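Local coordinates for protein deseasin MCP-01 (Pseudoalteromonas sp., PDB 3VV3) that degrades collagen as a bacterial serine protease of the subtilisin family, with a calcium-binding catalytic domain, at residues Val44-Ile49 with His128-Val133; Ala64-Gly69 with Asp85-Ile90; Met100-His105 with Gly134-Ala139; Tyr155-Lys160 with Ala192-Val197. One frame throughout, in Å; residues are numbered along the deposited sequence.

Contact 1 of 4, residues Val44-Ile49 with His128-Val133; sequences VVVGVI and HDVSIV
Val45, Val46 and Gly47 pair with Ser131, Ile132 and Val133 as parallel neighbours in the central sheet of this subtilisin-like fold. The short strand axes come within 4.7 Å of each other, and their directions differ by 30°. Four backbone hydrogen bonds join them, from Ser131 N to Val44 O, Val46 N to Ser131 O, Val133 N to Val46 O and Val48 N to Val133 O. The bond from Val46 N to Ser131 O is 2.8 Å long and almost straight.

Val45 can be followed outward. Val45 CB passes 4.0 Å from Ser131 O. CG1 lies anti to the backbone N (chi1 -174°), which carries it forward along the sheet. There Val45 CG1 sits 3.7 Å from Ser131 O and 3.8 Å from CG1 of Val133. CG2 turns back beside the backbone N and meets Ser131 CB. The hydroxyl of Ser131 bonds to Arg42 O, just before strand 45-50. Val133 CG1 also lies against Gly47 CA, at 3.7 Å, where the glycine has no side chain.

The other face of the sheet carries Val46 and Ile132. There the branches cross at a slant: CG2 of Val46 is 4.0 Å from CG2 of Val130, and CG2 of Val48 is 3.8 Å from CG2 of Ile132.

The pair is buried between two helices. Helix 146-161 covers Val133 through Met156 and Leu159, helix 105-114 covers Val48 and Ile132, and strand 166-171 flanks strand 45-50 on its other edge.

Contact 2 of 4, residues Ala64-Gly69 with Asp85-Ile90; sequences AWVNSG and DDVHGI. With CA (calcium ion), chain C; CA (calcium ion), chain F.
The double calcium site lies in the loop leading to strand 89-91, and here Asp86 and its neighbours are tied to Asn67 and Trp65 of the loop 64-69. Asp85 OD1 binds one calcium and Asp86 OD1 the other, at 2.3 Å. Glu70 belongs to both sites.

The amide of Asn67 is held at both ends. Asn67 ND2 gives a bond of 3.1 Å to Asp86 O, lying nearly in the amide plane, and a weak one to Asp86 OD2. Asn67 OD1 accepts from Gly69 N at 2.8 Å, an Asx turn. The amide and the Asp86 carboxylate stand almost perpendicular, 86° apart. Asn67 N also bonds to Val87 O at 2.8 Å.

His88 brings ND1 to Trp65 O at 2.9 Å, with the oxygen near the plane of its ring. The Trp65 ring turns an edge to His88 C and Gly89 N; its CZ3 is 4.0 Å from Gly89 N, a buried atom with no partner in the model. Val66 CG1 and Val87 CG1 touch side by side.

Replacing Asn67 by alanine would probably leave Asp86 O without its ND2 donor and Gly69 N without the Asx-turn acceptor.

Asp86 splits its carboxylate. OD1 faces the calcium, while OD2 takes a hydrogen bond from Tyr155 OH besides the weak one from Asn67. This division probably fixes the group's rotation and favours its charged form.

Contact 3 of 4, residues Met100-His105 with Gly134-Ala139; sequences MDDEGH and GCKFLA
The carboxylate of Asp102 meets Lys136 NZ on the syn side of OD1, 33° out of its plane, in a salt bridge of 2.7 Å. The carboxylate of Asp101 has Glu103 N and Gly104 N on one face, both bonded to OD1, in an Asx turn and Asx motif.

In this subtilisin-like fold the loop 100-105 leads into helix 105-114. His105 bonds to Asp50 and, weakly, to Ser270, consistent with the Ser-His-Asp catalytic triad of the family. Gly104 is the N-cap, and Glu103 OE1 accepts from His105 N in the first turn.

The Lys136 chain runs extended from strand 131-136 and bends at its last torsion (chi4 61°), which turns NZ to Asp102. Lys136 CD passes 3.5 Å from Met100 O. The Asp102 and Lys136 side chains cross at about a right angle. Glu103 also packs on Thr265 of the second subunit.

Three oxygens grip the ammonium: Lys136 NZ bonds to Asp102 OD1, to Thr51 O, and at 2.7 Å to Leu138 O in its carbonyl plane.

Contact 4 of 4, residues Tyr155-Lys160 with Ala192-Val197; sequences YMVGLK and ADILFV
Apolar packing joins Val157 and Lys160 of helix 146-161 to Ala192 and Ile194. Val157 splits its two methyls between them. Val157 CG1, anti to the backbone N (chi1 172°), is 3.9 Å from Ala192 CB, and Val157 CG2 is 3.9 Å from Ile194 CD1. Ile194 CD1 also meets Lys160 CB at 3.9 Å, so the tip of Ile194 sits between two side chains one helical turn apart. Lys160 CG lies 4.0 Å from Ala192 CB.

In the fold these residues link two successive beta-alpha-beta crossovers. Helix 146-161 leads on to strand 166-171, and helix 180-191 leads on to strand 195-199. Asp193, just past helix 180-191, has positive phi and closes its last turn in a Schellman motif.

The polar contacts gather at the end of Lys160. Its chain bends at chi2 and chi4 and curls around Ala192 O, with Lys160 CE 3.2 Å from that oxygen. Lys160 NZ gives Ala192 O a weak hydrogen bond of 3.0 Å. A carbonyl at the end of a helix would probably attract this positive charge.

The remaining contact is by water. Lys160 NZ stands 4.3 Å from Asp193 OD2, beyond a salt bridge, and one water spans the gap: it accepts from NZ and donates to OD2 at 2.8 Å. A methionine in place of Lys160 would probably leave Ala192 O and the bridging water without their cationic partner.

Overall arrangement
Contacts 1, 2 and 4 are buried; contact 3 lies at the surface. Contacts 1 and 3 share strand 131-136, and contact 2 reaches the next strand of the same sheet, 89-91. Contact 1 is nearly all backbone bonds and aliphatic branches, as suits the middle of the sheet. Contact 2, farther from the centre of the chain, adds bound calcium and side-chain amide bonds. Contact 3 relies on charge, beside the probable catalytic histidine. Contact 4 joins a covering helix to the approach of strand 195-199, apolar inside, with a water-bridged polar end at Lys160. Met156 of contact 4 reaches contacts 1 and 3, and Trp65 of contact 2 packs on contact 1.

Contact 1 of 4, residues Val44-Ile49 with His128-Val133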
loop_
_atom_site.group_PDB
_atom_site.type_symbol
_atom_site.label_atom_id
_atom_site.label_comp_id
_atom_site.label_asym_id
_atom_site.label_seq_id
_atom_site.Cartn_x
_atom_site.Cartn_y
_atom_site.Cartn_z
ATOM N N VAL A 44 8.560 -28.326 -2.847
ATOM C CA VAL A 44 9.296 -27.061 -2.849
ATOM C C VAL A 44 8.650 -26.111 -1.848
ATOM O O VAL A 44 7.450 -25.874 -1.906
ATOM C CB VAL A 44 9.290 -26.413 -4.255
ATOM C CG1 VAL A 44 9.958 -25.034 -4.221
ATOM C CG2 VAL A 44 9.992 -27.310 -5.259
ATOM N N VAL A 45 9.442 -25.574 -0.926
ATOM C CA VAL A 45 8.894 -24.748 0.136
ATOM C C VAL A 45 9.334 -23.303 -0.049
ATOM O O VAL A 45 10.505 -23.030 -0.273
ATOM C CB VAL A 45 9.336 -25.263 1.522
ATOM C CG1 VAL A 45 8.640 -24.480 2.622
ATOM C CG2 VAL A 45 9.033 -26.755 1.642
ATOM N N VAL A 46 8.377 -22.385 0.020
ATOM C CA VAL A 46 8.676 -20.964 -0.094
ATOM C C VAL A 46 8.248 -20.255 1.184
ATOM O O VAL A 46 7.133 -20.445 1.660
ATOM C CB VAL A 46 7.926 -20.322 -1.279
ATOM C CG1 VAL A 46 8.250 -18.834 -1.366
ATOM C CG2 VAL A 46 8.297 -21.008 -2.586
ATOM N N GLY A 47 9.129 -19.429 1.738
ATOM C CA GLY A 47 8.789 -18.672 2.928
ATOM C C GLY A 47 8.302 -17.281 2.573
ATOM O O GLY A 47 8.901 -16.606 1.734
ATOM N N VAL A 48 7.207 -16.857 3.203
ATOM C CA VAL A 48 6.683 -15.505 2.998
ATOM C C VAL A 48 6.809 -14.732 4.305
ATOM O O VAL A 48 6.190 -15.089 5.307
ATOM C CB VAL A 48 5.211 -15.521 2.529
ATOM C CG1 VAL A 48 4.640 -14.100 2.480
ATOM C CG2 VAL A 48 5.091 -16.215 1.180
ATOM N N ILE A 49 7.644 -13.692 4.285
ATOM C CA ILE A 49 7.885 -12.853 5.457
ATOM C C ILE A 49 7.103 -11.551 5.278
ATOM O O ILE A 49 7.436 -10.720 4.423
ATOM C CB ILE A 49 9.397 -12.596 5.627
ATOM C CG1 ILE A 49 10.126 -13.941 5.805
ATOM C CG2 ILE A 49 9.657 -11.633 6.803
ATOM C CD1 ILE A 49 11.680 -13.847 5.888
ATOM N N HIS A 128 1.018 -24.061 -9.330
ATOM C CA HIS A 128 -0.276 -24.648 -8.983
ATOM C C HIS A 128 -0.151 -25.394 -7.670
ATOM O O HIS A 128 -1.097 -25.464 -6.888
ATOM C CB HIS A 128 -0.726 -25.659 -10.035
ATOM C CG HIS A 128 -1.034 -25.053 -11.362
ATOM N ND1 HIS A 128 -1.885 -25.652 -12.270
ATOM C CD2 HIS A 128 -0.612 -23.904 -11.938
ATOM C CE1 HIS A 128 -1.966 -24.895 -13.349
ATOM N NE2 HIS A 128 -1.210 -23.828 -13.172
ATOM N N ASP A 129 1.026 -25.974 -7.460
ATOM C CA ASP A 129 1.325 -26.751 -6.262
ATOM C C ASP A 129 2.678 -26.322 -5.705
ATOM O O ASP A 129 3.653 -26.219 -6.443
ATOM C CB ASP A 129 1.357 -28.242 -6.602
ATOM C CG ASP A 129 0.041 -28.732 -7.176
ATOM O OD1 ASP A 129 -0.934 -28.862 -6.408
ATOM O OD2 ASP A 129 -0.017 -28.970 -8.396
ATOM N N VAL A 130 2.718 -26.065 -4.403
ATOM C CA VAL A 130 3.921 -25.600 -3.724
ATOM C C VAL A 130 3.573 -25.603 -2.241
ATOM O O VAL A 130 2.404 -25.756 -1.889
ATOM C CB VAL A 130 4.317 -24.173 -4.203
ATOM C CG1 VAL A 130 3.276 -23.139 -3.749
ATOM C CG2 VAL A 130 5.724 -23.789 -3.732
ATOM N N SER A 131 4.566 -25.460 -1.365
ATOM C CA SER A 131 4.292 -25.337 0.063
ATOM C C SER A 131 4.723 -23.959 0.533
ATOM O O SER A 131 5.869 -23.570 0.341
ATOM C CB SER A 131 5.022 -26.416 0.877
ATOM O OG SER A 131 4.506 -27.708 0.592
ATOM N N ILE A 132 3.802 -23.226 1.138
ATOM C CA ILE A 132 4.094 -21.879 1.593
ATOM C C ILE A 132 4.099 -21.825 3.111
ATOM O O ILE A 132 3.090 -22.132 3.746
ATOM C CB ILE A 132 3.047 -20.896 1.062
ATOM C CG1 ILE A 132 3.134 -20.824 -0.462
ATOM C CG2 ILE A 132 3.254 -19.512 1.679
ATOM C CD1 ILE A 132 1.989 -20.062 -1.105
ATOM N N VAL A 133 5.235 -21.434 3.684
ATOM C CA VAL A 133 5.339 -21.223 5.129
ATOM C C VAL A 133 5.369 -19.727 5.427
ATOM O O VAL A 133 6.081 -18.965 4.771
ATOM C CB VAL A 133 6.593 -21.919 5.740
ATOM C CG1 VAL A 133 7.846 -21.622 4.930
ATOM C CG2 VAL A 133 6.777 -21.514 7.209
#

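Contact 2 of 4, residues Ala64-Gly69 with Asp85-Ile90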
loop_
_atom_site.group_PDB
_atom_site.type_symbol
_atom_site.label_atom_id
_atom_site.label_comp_id
_atom_site.label_asym_id
_atom_site.label_seq_id
_atom_site.Cartn_x
_atom_site.Cartn_y
_atom_site.Cartn_z
ATOM N N ALA A 64 -0.600 -24.796 1.767
ATOM C CA ALA A 64 -0.015 -24.364 3.031
ATOM C C ALA A 64 1.005 -25.391 3.522
ATOM O O ALA A 64 0.717 -26.587 3.593
ATOM C CB ALA A 64 -1.090 -24.142 4.077
ATOM N N TRP A 65 2.201 -24.922 3.858
ATOM C CA TRP A 65 3.219 -25.804 4.428
ATOM C C TRP A 65 2.759 -26.369 5.763
ATOM O O TRP A 65 2.098 -25.680 6.545
ATOM C CB TRP A 65 4.521 -25.030 4.624
ATOM C CG TRP A 65 5.626 -25.783 5.288
ATOM C CD1 TRP A 65 6.423 -26.737 4.731
ATOM C CD2 TRP A 65 6.081 -25.613 6.634
ATOM N NE1 TRP A 65 7.348 -27.182 5.649
ATOM C CE2 TRP A 65 7.160 -26.506 6.826
ATOM C CE3 TRP A 65 5.682 -24.791 7.696
ATOM C CZ2 TRP A 65 7.849 -26.600 8.038
ATOM C CZ3 TRP A 65 6.362 -24.886 8.906
ATOM C CH2 TRP A 65 7.443 -25.776 9.064
ATOM N N VAL A 66 3.117 -27.627 6.017
ATOM C CA VAL A 66 2.887 -28.249 7.304
ATOM C C VAL A 66 4.213 -28.746 7.872
ATOM O O VAL A 66 4.956 -29.484 7.211
ATOM C CB VAL A 66 1.888 -29.418 7.198
ATOM C CG1 VAL A 66 1.745 -30.109 8.549
ATOM C CG2 VAL A 66 0.542 -28.905 6.715
ATOM N N ASN A 67 4.505 -28.315 9.093
ATOM C CA ASN A 67 5.728 -28.687 9.796
ATOM C C ASN A 67 5.684 -30.168 10.172
ATOM O O ASN A 67 4.894 -30.571 11.031
ATOM C CB ASN A 67 5.855 -27.828 11.058
ATOM C CG ASN A 67 7.187 -27.998 11.764
ATOM O OD1 ASN A 67 7.881 -28.995 11.579
ATOM N ND2 ASN A 67 7.545 -27.016 12.593
ATOM N N SER A 68 6.532 -30.972 9.531
ATOM C CA SER A 68 6.512 -32.418 9.750
ATOM C C SER A 68 6.993 -32.772 11.154
ATOM O O SER A 68 6.770 -33.883 11.632
ATOM C CB SER A 68 7.362 -33.133 8.698
ATOM O OG SER A 68 8.733 -32.843 8.882
ATOM N N GLY A 69 7.631 -31.814 11.820
ATOM C CA GLY A 69 8.195 -32.054 13.143
ATOM C C GLY A 69 7.339 -31.567 14.300
ATOM O O GLY A 69 7.750 -31.664 15.461
ATOM N N ASP A 85 4.019 -25.290 18.511
ATOM C CA ASP A 85 2.878 -25.581 17.649
ATOM C C ASP A 85 2.923 -24.790 16.337
ATOM O O ASP A 85 1.878 -24.405 15.807
ATOM C CB ASP A 85 1.550 -25.328 18.395
ATOM C CG ASP A 85 1.267 -26.374 19.472
ATOM O OD1 ASP A 85 2.003 -27.373 19.527
ATOM O OD2 ASP A 85 0.315 -26.211 20.259
ATOM N N ASP A 86 4.129 -24.561 15.816
ATOM C CA ASP A 86 4.288 -23.866 14.537
ATOM C C ASP A 86 4.015 -24.804 13.360
ATOM O O ASP A 86 4.924 -25.288 12.688
ATOM C CB ASP A 86 5.658 -23.182 14.420
ATOM C CG ASP A 86 6.814 -24.154 14.471
ATOM O OD1 ASP A 86 6.817 -25.016 15.371
ATOM O OD2 ASP A 86 7.720 -24.043 13.620
ATOM N N VAL A 87 2.735 -25.054 13.133
ATOM C CA VAL A 87 2.305 -25.986 12.111
ATOM C C VAL A 87 2.465 -25.388 10.718
ATOM O O VAL A 87 2.964 -26.045 9.817
ATOM C CB VAL A 87 0.837 -26.401 12.341
ATOM C CG1 VAL A 87 0.317 -27.235 11.165
ATOM C CG2 VAL A 87 0.717 -27.165 13.671
ATOM N N HIS A 88 2.065 -24.129 10.564
ATOM C CA HIS A 88 2.117 -23.452 9.269
ATOM C C HIS A 88 3.148 -22.325 9.212
ATOM O O HIS A 88 3.302 -21.670 8.175
ATOM C CB HIS A 88 0.744 -22.868 8.937
ATOM C CG HIS A 88 -0.340 -23.894 8.845
ATOM N ND1 HIS A 88 -0.306 -24.930 7.936
ATOM C CD2 HIS A 88 -1.492 -24.040 9.541
ATOM C CE1 HIS A 88 -1.390 -25.673 8.078
ATOM N NE2 HIS A 88 -2.132 -25.149 9.038
ATOM N N GLY A 89 3.841 -22.091 10.322
ATOM C CA GLY A 89 4.742 -20.955 10.423
ATOM C C GLY A 89 4.572 -20.279 11.769
ATOM O O GLY A 89 4.050 -20.887 12.704
ATOM N N ILE A 90 4.985 -19.018 11.868
ATOM C CA ILE A 90 4.985 -18.343 13.160
ATOM C C ILE A 90 4.571 -16.889 13.085
ATOM O O ILE A 90 4.500 -16.295 12.004
ATOM C CB ILE A 90 6.384 -18.373 13.822
ATOM C CG1 ILE A 90 7.412 -17.633 12.951
ATOM C CG2 ILE A 90 6.817 -19.813 14.129
ATOM C CD1 ILE A 90 8.718 -17.273 13.679
HETATM CA CA CA C . 8.174 -25.957 16.996
HETATM CA CA CA F . 3.412 -29.268 19.139
#

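Contact 3 of 4, residues Met100-His105 with Gly134-Ala139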
loop_
_atom_site.group_PDB
_atom_site.type_symbol
_atom_site.label_atom_id
_atom_site.label_comp_id
_atom_site.label_asym_id
_atom_site.label_seq_id
_atom_site.Cartn_x
_atom_site.Cartn_y
_atom_site.Cartn_z
ATOM N N MET A 100 -1.287 -16.783 10.861
ATOM C CA MET A 100 -2.532 -16.289 10.264
ATOM C C MET A 100 -2.464 -14.794 9.935
ATOM O O MET A 100 -2.106 -13.960 10.776
ATOM C CB MET A 100 -3.741 -16.573 11.169
ATOM C CG MET A 100 -5.034 -15.920 10.676
ATOM S SD MET A 100 -5.564 -16.533 9.063
ATOM C CE MET A 100 -5.814 -18.264 9.429
ATOM N N ASP A 101 -2.826 -14.473 8.698
ATOM C CA ASP A 101 -2.850 -13.101 8.221
ATOM C C ASP A 101 -4.132 -12.391 8.655
ATOM O O ASP A 101 -5.239 -12.797 8.281
ATOM C CB ASP A 101 -2.769 -13.117 6.701
ATOM C CG ASP A 101 -2.643 -11.736 6.101
ATOM O OD1 ASP A 101 -2.417 -10.760 6.857
ATOM O OD2 ASP A 101 -2.750 -11.643 4.856
ATOM N N ASP A 102 -3.975 -11.329 9.438
ATOM C CA ASP A 102 -5.110 -10.512 9.869
ATOM C C ASP A 102 -5.042 -9.124 9.241
ATOM O O ASP A 102 -5.707 -8.197 9.705
ATOM C CB ASP A 102 -5.156 -10.402 11.398
ATOM C CG ASP A 102 -3.864 -9.860 11.985
ATOM O OD1 ASP A 102 -2.967 -9.475 11.206
ATOM O OD2 ASP A 102 -3.748 -9.821 13.228
ATOM N N GLU A 103 -4.237 -8.989 8.188
ATOM C CA GLU A 103 -4.063 -7.699 7.508
ATOM C C GLU A 103 -4.454 -7.794 6.043
ATOM O O GLU A 103 -5.263 -6.995 5.561
ATOM C CB GLU A 103 -2.616 -7.213 7.636
ATOM C CG GLU A 103 -2.453 -5.694 7.476
ATOM C CD GLU A 103 -2.617 -5.219 6.041
ATOM O OE1 GLU A 103 -2.243 -5.964 5.112
ATOM O OE2 GLU A 103 -3.110 -4.085 5.836
ATOM N N GLY A 104 -3.871 -8.762 5.337
ATOM C CA GLY A 104 -4.212 -9.016 3.941
ATOM C C GLY A 104 -3.044 -9.133 2.975
ATOM O O GLY A 104 -3.088 -9.898 1.999
ATOM N N HIS A 105 -1.997 -8.353 3.234
ATOM C CA HIS A 105 -0.880 -8.218 2.307
ATOM C C HIS A 105 -0.163 -9.556 2.073
ATOM O O HIS A 105 0.144 -9.925 0.930
ATOM C CB HIS A 105 0.087 -7.163 2.861
ATOM C CG HIS A 105 1.150 -6.739 1.901
ATOM N ND1 HIS A 105 2.394 -7.335 1.858
ATOM C CD2 HIS A 105 1.166 -5.767 0.956
ATOM C CE1 HIS A 105 3.126 -6.762 0.919
ATOM N NE2 HIS A 105 2.403 -5.806 0.356
ATOM N N GLY A 134 4.579 -19.301 6.406
ATOM C CA GLY A 134 4.500 -17.884 6.708
ATOM C C GLY A 134 5.251 -17.501 7.959
ATOM O O GLY A 134 5.294 -18.264 8.924
ATOM N N CYS A 135 5.869 -16.325 7.933
ATOM C CA CYS A 135 6.306 -15.683 9.165
ATOM C C CYS A 135 5.740 -14.270 9.175
ATOM O O CYS A 135 6.042 -13.451 8.299
ATOM C CB CYS A 135 7.830 -15.657 9.304
ATOM S SG CYS A 135 8.378 -14.966 10.896
ATOM N N LYS A 136 4.885 -14.022 10.157
ATOM C CA LYS A 136 4.215 -12.746 10.326
ATOM C C LYS A 136 5.058 -11.859 11.227
ATOM O O LYS A 136 5.201 -12.148 12.417
ATOM C CB LYS A 136 2.832 -12.992 10.947
ATOM C CG LYS A 136 2.079 -11.740 11.372
ATOM C CD LYS A 136 0.684 -12.106 11.884
ATOM C CE LYS A 136 -0.100 -10.854 12.261
ATOM N NZ LYS A 136 -0.288 -9.953 11.067
ATOM N N PHE A 137 5.643 -10.796 10.669
ATOM C CA PHE A 137 6.364 -9.818 11.490
ATOM C C PHE A 137 5.692 -8.442 11.444
ATOM O O PHE A 137 6.101 -7.530 12.157
ATOM C CB PHE A 137 7.859 -9.715 11.115
ATOM C CG PHE A 137 8.143 -8.818 9.932
ATOM C CD1 PHE A 137 7.836 -9.230 8.640
ATOM C CD2 PHE A 137 8.724 -7.570 10.114
ATOM C CE1 PHE A 137 8.100 -8.407 7.542
ATOM C CE2 PHE A 137 8.998 -6.742 9.020
ATOM C CZ PHE A 137 8.683 -7.163 7.735
ATOM N N LEU A 138 4.659 -8.312 10.612
ATOM C CA LEU A 138 3.878 -7.085 10.530
ATOM C C LEU A 138 2.484 -7.321 11.083
ATOM O O LEU A 138 1.803 -8.259 10.678
ATOM C CB LEU A 138 3.777 -6.612 9.077
ATOM C CG LEU A 138 5.124 -6.223 8.476
ATOM C CD1 LEU A 138 5.011 -6.032 6.971
ATOM C CD2 LEU A 138 5.673 -4.968 9.158
ATOM N N ALA A 139 2.063 -6.455 11.998
ATOM C CA ALA A 139 0.786 -6.625 12.685
ATOM C C ALA A 139 -0.379 -6.162 11.829
ATOM O O ALA A 139 -0.181 -5.612 10.740
ATOM C CB ALA A 139 0.800 -5.867 13.997
#

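Contact 4 of 4, residues Tyr155-Lys160 with Ala192-Val197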
loop_
_atom_site.group_PDB
_atom_site.type_symbol
_atom_site.label_atom_id
_atom_site.label_comp_id
_atom_site.label_asym_id
_atom_site.label_seq_id
_atom_site.Cartn_x
_atom_site.Cartn_y
_atom_site.Cartn_z
ATOM N N TYR A 155 14.242 -17.944 11.498
ATOM C CA TYR A 155 13.305 -19.073 11.580
ATOM C C TYR A 155 13.332 -19.893 10.301
ATOM O O TYR A 155 13.410 -21.125 10.336
ATOM C CB TYR A 155 11.879 -18.572 11.840
ATOM C CG TYR A 155 10.786 -19.620 11.732
ATOM C CD1 TYR A 155 10.551 -20.517 12.770
ATOM C CD2 TYR A 155 9.951 -19.677 10.615
ATOM C CE1 TYR A 155 9.541 -21.473 12.686
ATOM C CE2 TYR A 155 8.929 -20.632 10.526
ATOM C CZ TYR A 155 8.735 -21.520 11.568
ATOM O OH TYR A 155 7.729 -22.457 11.498
ATOM N N MET A 156 13.266 -19.201 9.170
ATOM C CA MET A 156 13.277 -19.859 7.868
ATOM C C MET A 156 14.596 -20.590 7.632
ATOM O O MET A 156 14.614 -21.709 7.103
ATOM C CB MET A 156 13.031 -18.824 6.753
ATOM C CG MET A 156 11.676 -18.115 6.853
ATOM S SD MET A 156 10.294 -19.193 6.405
ATOM C CE MET A 156 8.924 -18.050 6.597
ATOM N N VAL A 157 15.704 -19.954 8.002
ATOM C CA VAL A 157 17.015 -20.589 7.854
ATOM C C VAL A 157 17.088 -21.828 8.739
ATOM O O VAL A 157 17.623 -22.857 8.329
ATOM C CB VAL A 157 18.155 -19.626 8.186
ATOM C CG1 VAL A 157 19.496 -20.364 8.204
ATOM C CG2 VAL A 157 18.166 -18.468 7.174
ATOM N N GLY A 158 16.522 -21.733 9.938
ATOM C CA GLY A 158 16.414 -22.884 10.825
ATOM C C GLY A 158 15.697 -24.056 10.164
ATOM O O GLY A 158 16.148 -25.203 10.242
ATOM N N LEU A 159 14.578 -23.781 9.501
ATOM C CA LEU A 159 13.833 -24.849 8.834
ATOM C C LEU A 159 14.701 -25.515 7.759
ATOM O O LEU A 159 14.788 -26.749 7.675
ATOM C CB LEU A 159 12.542 -24.309 8.214
ATOM C CG LEU A 159 11.431 -23.834 9.156
ATOM C CD1 LEU A 159 10.232 -23.321 8.341
ATOM C CD2 LEU A 159 10.994 -24.962 10.084
ATOM N N LYS A 160 15.347 -24.689 6.949
ATOM C CA LYS A 160 16.187 -25.173 5.862
ATOM C C LYS A 160 17.347 -26.008 6.415
ATOM O O LYS A 160 17.627 -27.098 5.915
ATOM C CB LYS A 160 16.698 -23.991 5.022
ATOM C CG LYS A 160 17.803 -24.339 4.010
ATOM C CD LYS A 160 17.321 -25.358 2.992
ATOM C CE LYS A 160 18.356 -25.613 1.903
ATOM N NZ LYS A 160 19.653 -26.122 2.459
ATOM N N ALA A 192 22.898 -21.052 3.759
ATOM C CA ALA A 192 21.888 -22.115 3.753
ATOM C C ALA A 192 21.276 -22.376 2.371
ATOM O O ALA A 192 20.346 -23.180 2.238
ATOM C CB ALA A 192 20.785 -21.805 4.769
ATOM N N ASP A 193 21.791 -21.689 1.355
ATOM C CA ASP A 193 21.345 -21.833 -0.039
ATOM C C ASP A 193 19.941 -21.297 -0.287
ATOM O O ASP A 193 19.155 -21.895 -1.027
ATOM C CB ASP A 193 21.464 -23.286 -0.518
ATOM C CG ASP A 193 22.883 -23.832 -0.381
ATOM O OD1 ASP A 193 23.839 -23.125 -0.754
ATOM O OD2 ASP A 193 23.035 -24.977 0.103
ATOM N N ILE A 194 19.648 -20.148 0.313
ATOM C CA ILE A 194 18.333 -19.529 0.185
ATOM C C ILE A 194 18.422 -18.254 -0.651
ATOM O O ILE A 194 19.323 -17.438 -0.464
ATOM C CB ILE A 194 17.751 -19.204 1.573
ATOM C CG1 ILE A 194 17.586 -20.501 2.373
ATOM C CG2 ILE A 194 16.408 -18.461 1.452
ATOM C CD1 ILE A 194 17.145 -20.286 3.821
ATOM N N LEU A 195 17.482 -18.107 -1.579
ATOM C CA LEU A 195 17.390 -16.921 -2.418
ATOM C C LEU A 195 16.457 -15.931 -1.738
ATOM O O LEU A 195 15.343 -16.288 -1.366
ATOM C CB LEU A 195 16.816 -17.309 -3.781
ATOM C CG LEU A 195 16.605 -16.200 -4.810
ATOM C CD1 LEU A 195 17.946 -15.774 -5.386
ATOM C CD2 LEU A 195 15.677 -16.701 -5.913
ATOM N N PHE A 196 16.914 -14.687 -1.589
ATOM C CA PHE A 196 16.197 -13.662 -0.831
ATOM C C PHE A 196 15.639 -12.668 -1.834
ATOM O O PHE A 196 16.358 -11.778 -2.285
ATOM C CB PHE A 196 17.178 -12.953 0.128
ATOM C CG PHE A 196 16.524 -12.001 1.116
ATOM C CD1 PHE A 196 16.174 -10.712 0.738
ATOM C CD2 PHE A 196 16.294 -12.396 2.431
ATOM C CE1 PHE A 196 15.589 -9.836 1.649
ATOM C CE2 PHE A 196 15.705 -11.529 3.347
ATOM C CZ PHE A 196 15.353 -10.251 2.955
ATOM N N VAL A 197 14.369 -12.831 -2.199
ATOM C CA VAL A 197 13.751 -11.958 -3.195
ATOM C C VAL A 197 13.154 -10.742 -2.496
ATOM O O VAL A 197 12.474 -10.886 -1.484
ATOM C CB VAL A 197 12.653 -12.697 -3.970
ATOM C CG1 VAL A 197 12.227 -11.887 -5.187
ATOM C CG2 VAL A 197 13.153 -14.079 -4.390
HETATM O O HOH W 1 21.306 -27.138 0.362
#